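Local coordinates for protein interleukin-1beta (Gallus gallus, PDB 2WRY) that probably acts as a secreted inflammatory cytokine of the interleukin-1 family, signalling by binding the interleukin-1 receptor through its mature beta-trefoil domain, at residues C21-S26 with V31-Q36; V67-K72 with L76-V81; T121-A126 with W131-S136. All blocks are in the same frame, centred on the assembly; numbering follows the deposited sequence.

From the N terminus, contact 1 comes first, bringing 31-36 back on 21-26 after four intervening residues. Contact 2 follows, where the chain reverses between 67-72 and 76-81, and contact 3 does the same between 121-126 and 131-136. Each closes its loop before the next opens, so none nests or crosses another; they are three local reversals of one beta-trefoil. Contacts 2 and 3 lie nearest each other, their centres about 12 Å apart, and share a core where Leu69 and Met78 meet Ile133. Contact 1 joins contact 2 through Leu24 against Leu76, and contact 3 through Phe22 and Ala32 on Thr135.

Contact 1: residues C21-S26 with V31-Q36; sequences CFVLES and VALHLQ
Four backbone hydrogen bonds tie Cys21 to Leu33 and Val23 to Val31, two for each pair. The bonds between Val23 and Val31 are the straighter ones: Val23 N to Val31 O is 2.9 Å, with 166° at the hydrogen. Between them sits the non-hydrogen-bonded pair Phe22 and Ala32, where Ala32 CA comes within 3.1 Å of Cys21 O in a CA-H...O contact.

The apolar contacts gather on the face that carries Cys21, Val23, Val31 and Leu33. Val23 is their hub and uses both methyls. Its CG2 meets Val31 CG2 at 3.3 Å, and its CG1 meets Leu33 CD1 at 3.4 Å, both tighter than usual van der Waals contact. With CG1 opposite the carbonyl carbon (chi1 -56°), Val23 can spread one methyl toward each neighbour.

This is an antiparallel beta hairpin, strands 21-26 and 29-33, in a beta-trefoil of the interleukin-1 type; Glu25 and Ser26 together face Gln29 in a classic beta bulge. Strand 29-33 also pairs on its far side with 141-142.

Beyond the paired residues, Cys21 SG touches Leu35 CB at 3.5 Å, where the second segment has already left the strand. At the turn end, the extended Glu25 side chain passes across Val31 at about a right angle, its CD 3.6 Å from Val31 CG1, while OE1 accepts a hydrogen bond from Gln29 NE2. The other face is more sparsely joined: Ala32 CB lies at the edge of the Phe22 ring, 4.2 Å from CD1, and the Phe22 side chain also packs on Ile14, Leu30 and Thr135.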
loop_
_atom_site.group_PDB
_atom_site.type_symbol
_atom_site.label_atom_id
_atom_site.label_comp_id
_atom_site.label_asym_id
_atom_site.label_seq_id
_atom_site.Cartn_x
_atom_site.Cartn_y
_atom_site.Cartn_z
ATOM N N CYS A 21 -8.451 -9.820 -1.668
ATOM C CA CYS A 21 -8.183 -8.913 -0.552
ATOM C C CYS A 21 -6.837 -9.252 0.040
ATOM O O CYS A 21 -6.218 -10.251 -0.337
ATOM C CB CYS A 21 -9.245 -9.021 0.531
ATOM S SG CYS A 21 -9.386 -10.633 1.246
ATOM N N PHE A 22 -6.416 -8.410 0.981
ATOM C CA PHE A 22 -5.139 -8.610 1.694
ATOM C C PHE A 22 -5.385 -9.353 3.017
ATOM O O PHE A 22 -6.367 -9.086 3.737
ATOM C CB PHE A 22 -4.485 -7.270 2.037
ATOM C CG PHE A 22 -4.032 -6.444 0.855
ATOM C CD1 PHE A 22 -3.976 -6.965 -0.442
ATOM C CD2 PHE A 22 -3.663 -5.121 1.068
ATOM C CE1 PHE A 22 -3.543 -6.143 -1.510
ATOM C CE2 PHE A 22 -3.210 -4.304 0.029
ATOM C CZ PHE A 22 -3.155 -4.818 -1.270
ATOM N N VAL A 23 -4.494 -10.284 3.330
ATOM C CA VAL A 23 -4.407 -10.826 4.698
ATOM C C VAL A 23 -2.974 -10.726 5.181
ATOM O O VAL A 23 -2.054 -10.740 4.361
ATOM C CB VAL A 23 -4.952 -12.293 4.856
ATOM C CG1 VAL A 23 -6.399 -12.406 4.361
ATOM C CG2 VAL A 23 -4.028 -13.341 4.218
ATOM N N LEU A 24 -2.784 -10.647 6.503
ATOM C CA LEU A 24 -1.435 -10.597 7.066
ATOM C C LEU A 24 -0.959 -12.023 7.324
ATOM O O LEU A 24 -1.351 -12.655 8.309
ATOM C CB LEU A 24 -1.400 -9.715 8.328
ATOM C CG LEU A 24 -0.016 -9.390 8.867
ATOM C CD1 LEU A 24 0.769 -8.559 7.853
ATOM C CD2 LEU A 24 -0.107 -8.652 10.199
ATOM N N GLU A 25 -0.172 -12.550 6.394
ATOM C CA GLU A 25 0.262 -13.937 6.459
ATOM C C GLU A 25 1.169 -14.160 7.659
ATOM O O GLU A 25 1.067 -15.185 8.364
ATOM C CB GLU A 25 0.987 -14.332 5.174
ATOM C CG GLU A 25 1.527 -15.753 5.208
ATOM C CD GLU A 25 2.199 -16.157 3.921
ATOM O OE1 GLU A 25 3.309 -15.642 3.634
ATOM O OE2 GLU A 25 1.617 -16.999 3.200
ATOM N N SER A 26 2.065 -13.205 7.859
ATOM C CA SER A 26 3.013 -13.211 8.965
ATOM C C SER A 26 3.236 -11.758 9.340
ATOM O O SER A 26 2.866 -10.846 8.588
ATOM C CB SER A 26 4.321 -13.875 8.536
ATOM O OG SER A 26 4.981 -13.067 7.574
ATOM N N VAL A 31 -0.308 -11.080 2.065
ATOM C CA VAL A 31 -0.617 -11.857 0.867
ATOM C C VAL A 31 -1.988 -11.441 0.356
ATOM O O VAL A 31 -2.802 -10.861 1.100
ATOM C CB VAL A 31 -0.564 -13.394 1.094
ATOM C CG1 VAL A 31 0.849 -13.836 1.543
ATOM C CG2 VAL A 31 -1.613 -13.845 2.049
ATOM N N ALA A 32 -2.232 -11.718 -0.922
ATOM C CA ALA A 32 -3.546 -11.438 -1.506
ATOM C C ALA A 32 -4.258 -12.718 -1.893
ATOM O O ALA A 32 -3.691 -13.600 -2.520
ATOM C CB ALA A 32 -3.417 -10.501 -2.696
ATOM N N LEU A 33 -5.524 -12.827 -1.512
ATOM C CA LEU A 33 -6.284 -14.036 -1.830
ATOM C C LEU A 33 -7.751 -13.727 -2.043
ATOM O O LEU A 33 -8.209 -12.638 -1.720
ATOM C CB LEU A 33 -6.100 -15.131 -0.772
ATOM C CG LEU A 33 -5.754 -14.808 0.693
ATOM C CD1 LEU A 33 -6.657 -13.768 1.257
ATOM C CD2 LEU A 33 -5.786 -16.087 1.533
ATOM N N HIS A 34 -8.469 -14.685 -2.628
ATOM C CA HIS A 34 -9.920 -14.618 -2.646
ATOM C C HIS A 34 -10.330 -15.242 -1.315
ATOM O O HIS A 34 -10.229 -16.450 -1.125
ATOM C CB HIS A 34 -10.473 -15.397 -3.845
ATOM C CG HIS A 34 -9.992 -14.889 -5.161
ATOM N ND1 HIS A 34 -10.438 -13.706 -5.712
ATOM C CD2 HIS A 34 -9.099 -15.403 -6.039
ATOM C CE1 HIS A 34 -9.837 -13.516 -6.873
ATOM N NE2 HIS A 34 -9.005 -14.521 -7.084
ATOM N N LEU A 35 -10.712 -14.402 -0.366
ATOM C CA LEU A 35 -10.949 -14.870 0.983
ATOM C C LEU A 35 -12.370 -15.368 1.028
ATOM O O LEU A 35 -13.293 -14.620 0.693
ATOM C CB LEU A 35 -10.765 -13.738 1.999
ATOM C CG LEU A 35 -10.058 -13.992 3.345
ATOM C CD1 LEU A 35 -10.618 -13.052 4.396
ATOM C CD2 LEU A 35 -10.135 -15.447 3.838
ATOM N N GLN A 36 -12.541 -16.634 1.417
ATOM C CA GLN A 36 -13.885 -17.212 1.553
ATOM C C GLN A 36 -14.018 -18.557 2.282
ATOM O O GLN A 36 -13.164 -18.936 3.098
ATOM C CB GLN A 36 -14.618 -17.263 0.201
ATOM C CG GLN A 36 -15.850 -16.361 0.188
ATOM C CD GLN A 36 -16.662 -16.503 1.476
ATOM O OE1 GLN A 36 -16.879 -17.619 1.957
ATOM N NE2 GLN A 36 -17.102 -15.374 2.047
#

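Contact 2: residues V67-K72 with L76-V81; sequences VALGIK and LYMSCV
Tyr77 lays its ring over Gly70, whose CA stands 3.8 Å from the ring centroid and 25° off the normal, a CH-pi contact shifted toward the rim. The CD1 and CE1 atoms of Tyr77 also touch the Ala68 methyl, CD1 at 3.8 Å from Ala68 CB. Turned beside its own backbone N (chi1 -80°), Tyr77 brings this ring back across the neighbouring strand. An alanine in place of Tyr77 is likely to strip the cover from Gly70 CA and deprive the Ala68 methyl of its ring contact.

Met78 packs on the other strand with its CG and SD: Ile71 CD1 meets Met78 CG at 3.9 Å, and Met78 SD lies against Leu69 CD1. Behind these side chains Gly70 and Tyr77 face each other as an antiparallel non-hydrogen-bonded pair, with a backbone hydrogen bond at each end: Met78 N to Leu69 O at 2.9 Å, and Ile71 N to Leu76 O, whose donor is tilted 33° from the carbonyl plane. Farther along, where the strands diverge, a water links Leu69 N to Met78 O.

The hairpin is flanked by strand 45-53 beside 66-71 and strand 86-93 beside 76-83, while Phe110 of strand 110-115 packs on Leu69 and Met78 in the trefoil core.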
loop_
_atom_site.group_PDB
_atom_site.type_symbol
_atom_site.label_atom_id
_atom_site.label_comp_id
_atom_site.label_asym_id
_atom_site.label_seq_id
_atom_site.Cartn_x
_atom_site.Cartn_y
_atom_site.Cartn_z
ATOM N N VAL A 67 0.231 9.680 0.883
ATOM C CA VAL A 67 -0.387 8.944 1.987
ATOM C C VAL A 67 0.595 7.967 2.612
ATOM O O VAL A 67 1.561 7.550 1.962
ATOM C CB VAL A 67 -1.644 8.133 1.531
ATOM C CG1 VAL A 67 -2.724 9.046 0.979
ATOM C CG2 VAL A 67 -1.281 7.040 0.470
ATOM N N ALA A 68 0.348 7.600 3.883
ATOM C CA ALA A 68 0.998 6.416 4.460
ATOM C C ALA A 68 -0.098 5.367 4.605
ATOM O O ALA A 68 -1.263 5.722 4.839
ATOM C CB ALA A 68 1.636 6.712 5.809
ATOM N N LEU A 69 0.274 4.092 4.490
ATOM C CA LEU A 69 -0.699 2.985 4.487
ATOM C C LEU A 69 -0.509 2.132 5.731
ATOM O O LEU A 69 0.439 1.352 5.824
ATOM C CB LEU A 69 -0.547 2.152 3.231
ATOM C CG LEU A 69 -0.690 2.973 1.943
ATOM C CD1 LEU A 69 -0.440 2.076 0.750
ATOM C CD2 LEU A 69 -2.093 3.591 1.878
ATOM N N GLY A 70 -1.398 2.336 6.706
ATOM C CA GLY A 70 -1.357 1.590 7.950
ATOM C C GLY A 70 -2.171 0.312 7.811
ATOM O O GLY A 70 -3.218 0.295 7.154
ATOM N N ILE A 71 -1.657 -0.773 8.375
ATOM C CA ILE A 71 -2.357 -2.054 8.355
ATOM C C ILE A 71 -3.222 -2.056 9.607
ATOM O O ILE A 71 -2.696 -2.267 10.719
ATOM C CB ILE A 71 -1.362 -3.243 8.375
ATOM C CG1 ILE A 71 -0.271 -3.080 7.300
ATOM C CG2 ILE A 71 -2.112 -4.563 8.198
ATOM C CD1 ILE A 71 -0.854 -2.810 5.888
ATOM N N LYS A 72 -4.517 -1.762 9.429
ATOM C CA LYS A 72 -5.399 -1.405 10.537
ATOM C C LYS A 72 -5.490 -2.522 11.570
ATOM O O LYS A 72 -5.779 -3.672 11.247
ATOM C CB LYS A 72 -6.796 -1.042 10.021
ATOM C CG LYS A 72 -7.721 -0.581 11.140
ATOM C CD LYS A 72 -8.970 0.005 10.470
ATOM C CE LYS A 72 -9.855 0.758 11.472
ATOM N NZ LYS A 72 -10.268 -0.105 12.591
ATOM N N LEU A 76 1.199 -1.576 12.115
ATOM C CA LEU A 76 2.220 -1.642 11.069
ATOM C C LEU A 76 1.921 -0.566 10.035
ATOM O O LEU A 76 0.758 -0.238 9.812
ATOM C CB LEU A 76 2.170 -2.997 10.359
ATOM C CG LEU A 76 2.500 -4.255 11.193
ATOM C CD1 LEU A 76 2.141 -5.543 10.454
ATOM C CD2 LEU A 76 3.997 -4.292 11.603
ATOM N N TYR A 77 2.978 -0.046 9.399
ATOM C CA TYR A 77 2.844 0.742 8.163
ATOM C C TYR A 77 3.642 0.108 7.026
ATOM O O TYR A 77 4.690 -0.499 7.274
ATOM C CB TYR A 77 3.285 2.196 8.368
ATOM C CG TYR A 77 2.213 3.037 9.023
ATOM C CD1 TYR A 77 1.333 3.803 8.247
ATOM C CD2 TYR A 77 2.040 3.048 10.409
ATOM C CE1 TYR A 77 0.347 4.570 8.822
ATOM C CE2 TYR A 77 1.050 3.828 10.998
ATOM C CZ TYR A 77 0.194 4.578 10.188
ATOM O OH TYR A 77 -0.823 5.322 10.718
ATOM N N MET A 78 3.124 0.222 5.789
ATOM C CA MET A 78 3.864 -0.254 4.606
ATOM C C MET A 78 5.030 0.674 4.333
ATOM O O MET A 78 4.922 1.888 4.518
ATOM C CB MET A 78 2.961 -0.250 3.368
ATOM C CG MET A 78 1.736 -1.096 3.552
ATOM S SD MET A 78 1.014 -1.373 1.915
ATOM C CE MET A 78 1.678 -2.953 1.527
ATOM N N SER A 79 6.121 0.121 3.831
ATOM C CA SER A 79 7.246 0.980 3.389
ATOM C C SER A 79 7.947 0.345 2.200
ATOM O O SER A 79 7.864 -0.854 2.008
ATOM C CB SER A 79 8.249 1.199 4.536
ATOM O OG SER A 79 8.880 -0.021 4.845
ATOM N N CYS A 80 8.647 1.157 1.405
ATOM C CA CYS A 80 9.472 0.618 0.323
ATOM C C CYS A 80 10.918 0.861 0.651
ATOM O O CYS A 80 11.313 1.990 0.951
ATOM C CB CYS A 80 9.130 1.335 -0.969
ATOM S SG CYS A 80 7.469 1.006 -1.436
ATOM N N VAL A 81 11.712 -0.197 0.565
ATOM C CA VAL A 81 13.131 -0.098 0.915
ATOM C C VAL A 81 13.944 -0.975 -0.003
ATOM O O VAL A 81 13.409 -1.919 -0.614
ATOM C CB VAL A 81 13.401 -0.519 2.383
ATOM C CG1 VAL A 81 12.653 0.380 3.382
ATOM C CG2 VAL A 81 13.099 -1.990 2.619
HETATM O O HOH W 1 3.043 3.756 4.756
#

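Contact 3: residues T121-A126 with W131-S136; sequences TRFESA and WFICTS
Phe132 lies with its ring between Glu124 and Arg122, which approach it from opposite faces. On one face Glu124 CB makes a CH-pi contact, 4.1 Å from the ring centroid, and the carboxylate continues over the rim with its plane only 18° from that of the ring. The extended chain of Glu124 starts with CG opposite the backbone N (chi1 -176°), which carries it along the ring; its end is fixed by a hydrogen bond from Gly130 N to OE2.

Arg122 covers the other face as an off-centre cation-pi pair, CZ 4.4 Å from the centroid of the Phe132 ring. The two planes are inclined by 36°, and Arg122 NH2 comes nearest, 3.7 Å from Phe132 CE1. On the core side, Phe123 CB packs against Ile133 CD1 at 3.7 Å.

Beneath these side chains the backbones meet at a single bridge, Glu124 with Phe132, in a short antiparallel reversal within the beta-trefoil, framed by the hydrogen bonds Ser125 N to Trp131 O, 2.8 Å, and Ile133 N to Phe123 O, 3.0 Å. A water spans Phe123 N and Ile133 O, where the strands splay apart. Ser125 OG is hydrogen-bonded to Phe128 N in the connecting turn.

Strand 120-125 pairs with 110-115 on its other side and 132-134 with 144-146, while Phe123 and Ile133 pack onto Leu69 of strand 66-71, and Pro149 from a loop lies against both Arg122 and Phe132.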
loop_
_atom_site.group_PDB
_atom_site.type_symbol
_atom_site.label_atom_id
_atom_site.label_comp_id
_atom_site.label_asym_id
_atom_site.label_seq_id
_atom_site.Cartn_x
_atom_site.Cartn_y
_atom_site.Cartn_z
ATOM N N THR A 121 -7.830 2.829 -7.997
ATOM C CA THR A 121 -6.714 3.528 -7.390
ATOM C C THR A 121 -5.431 2.737 -7.640
ATOM O O THR A 121 -5.464 1.501 -7.625
ATOM C CB THR A 121 -6.941 3.595 -5.840
ATOM O OG1 THR A 121 -8.183 4.264 -5.564
ATOM C CG2 THR A 121 -5.777 4.283 -5.091
ATOM N N ARG A 122 -4.319 3.451 -7.857
ATOM C CA ARG A 122 -2.978 2.842 -7.830
ATOM C C ARG A 122 -2.196 3.563 -6.735
ATOM O O ARG A 122 -2.537 4.703 -6.345
ATOM C CB ARG A 122 -2.278 2.937 -9.192
ATOM C CG ARG A 122 -3.097 2.356 -10.311
ATOM C CD ARG A 122 -2.270 2.033 -11.535
ATOM N NE ARG A 122 -1.606 3.196 -12.088
ATOM C CZ ARG A 122 -0.673 3.161 -13.060
ATOM N NH1 ARG A 122 -0.316 2.023 -13.638
ATOM N NH2 ARG A 122 -0.120 4.279 -13.449
ATOM N N PHE A 123 -1.161 2.895 -6.239
ATOM C CA PHE A 123 -0.297 3.482 -5.205
ATOM C C PHE A 123 1.144 3.459 -5.657
ATOM O O PHE A 123 1.713 2.376 -5.811
ATOM C CB PHE A 123 -0.421 2.695 -3.887
ATOM C CG PHE A 123 -1.756 2.815 -3.236
ATOM C CD1 PHE A 123 -2.079 3.936 -2.491
ATOM C CD2 PHE A 123 -2.650 1.769 -3.319
ATOM C CE1 PHE A 123 -3.321 4.040 -1.874
ATOM C CE2 PHE A 123 -3.918 1.854 -2.711
ATOM C CZ PHE A 123 -4.244 2.983 -1.972
ATOM N N GLU A 124 1.706 4.642 -5.883
ATOM C CA GLU A 124 3.092 4.763 -6.340
ATOM C C GLU A 124 4.000 5.134 -5.179
ATOM O O GLU A 124 3.695 6.070 -4.442
ATOM C CB GLU A 124 3.196 5.838 -7.424
ATOM C CG GLU A 124 4.620 5.942 -8.020
ATOM C CD GLU A 124 4.715 6.954 -9.146
ATOM O OE1 GLU A 124 3.707 7.662 -9.426
ATOM O OE2 GLU A 124 5.811 7.057 -9.751
ATOM N N SER A 125 5.096 4.408 -5.022
ATOM C CA SER A 125 6.076 4.769 -3.977
ATOM C C SER A 125 6.675 6.153 -4.186
ATOM O O SER A 125 7.125 6.476 -5.290
ATOM C CB SER A 125 7.203 3.729 -3.939
ATOM O OG SER A 125 8.181 4.123 -3.005
ATOM N N ALA A 126 6.755 6.940 -3.112
ATOM C CA ALA A 126 7.479 8.214 -3.167
ATOM C C ALA A 126 8.993 8.008 -3.097
ATOM O O ALA A 126 9.760 8.812 -3.676
ATOM C CB ALA A 126 7.027 9.172 -2.046
ATOM N N TRP A 131 7.590 2.835 -9.082
ATOM C CA TRP A 131 7.234 1.559 -8.448
ATOM C C TRP A 131 5.879 1.644 -7.768
ATOM O O TRP A 131 5.565 2.639 -7.095
ATOM C CB TRP A 131 8.316 1.129 -7.445
ATOM C CG TRP A 131 9.569 0.757 -8.186
ATOM C CD1 TRP A 131 10.460 1.611 -8.804
ATOM C CD2 TRP A 131 10.073 -0.564 -8.384
ATOM N NE1 TRP A 131 11.477 0.883 -9.395
ATOM C CE2 TRP A 131 11.259 -0.453 -9.144
ATOM C CE3 TRP A 131 9.631 -1.830 -7.997
ATOM C CZ2 TRP A 131 11.995 -1.573 -9.532
ATOM C CZ3 TRP A 131 10.327 -2.931 -8.393
ATOM C CH2 TRP A 131 11.530 -2.800 -9.143
ATOM N N PHE A 132 5.087 0.615 -8.008
ATOM C CA PHE A 132 3.696 0.578 -7.586
ATOM C C PHE A 132 3.374 -0.664 -6.796
ATOM O O PHE A 132 3.904 -1.751 -7.067
ATOM C CB PHE A 132 2.766 0.598 -8.817
ATOM C CG PHE A 132 2.842 1.854 -9.640
ATOM C CD1 PHE A 132 1.843 2.807 -9.577
ATOM C CD2 PHE A 132 3.908 2.068 -10.521
ATOM C CE1 PHE A 132 1.920 3.985 -10.347
ATOM C CE2 PHE A 132 3.961 3.234 -11.307
ATOM C CZ PHE A 132 2.962 4.171 -11.228
ATOM N N ILE A 133 2.487 -0.511 -5.810
ATOM C CA ILE A 133 2.069 -1.667 -5.017
ATOM C C ILE A 133 1.295 -2.638 -5.907
ATOM O O ILE A 133 0.373 -2.230 -6.641
ATOM C CB ILE A 133 1.187 -1.272 -3.808
ATOM C CG1 ILE A 133 1.941 -0.306 -2.877
ATOM C CG2 ILE A 133 0.709 -2.555 -3.088
ATOM C CD1 ILE A 133 1.129 0.131 -1.687
ATOM N N CYS A 134 1.682 -3.901 -5.881
ATOM C CA CYS A 134 1.044 -4.873 -6.770
ATOM C C CYS A 134 0.760 -6.213 -6.126
ATOM O O CYS A 134 1.370 -6.603 -5.133
ATOM C CB CYS A 134 1.881 -5.098 -8.041
ATOM S SG CYS A 134 3.481 -5.861 -7.689
ATOM N N THR A 135 -0.199 -6.915 -6.710
ATOM C CA THR A 135 -0.466 -8.294 -6.326
ATOM C C THR A 135 -0.167 -9.218 -7.499
ATOM O O THR A 135 -0.110 -8.797 -8.662
ATOM C CB THR A 135 -1.942 -8.488 -5.887
ATOM O OG1 THR A 135 -2.809 -8.284 -7.009
ATOM C CG2 THR A 135 -2.275 -7.515 -4.742
ATOM N N SER A 136 0.010 -10.487 -7.184
ATOM C CA SER A 136 0.218 -11.481 -8.203
ATOM C C SER A 136 -1.110 -11.776 -8.877
ATOM O O SER A 136 -2.166 -11.547 -8.304
ATOM C CB SER A 136 0.725 -12.744 -7.520
ATOM O OG SER A 136 0.884 -13.789 -8.446
HETATM O O HOH W 2 -0.594 0.368 -7.297
#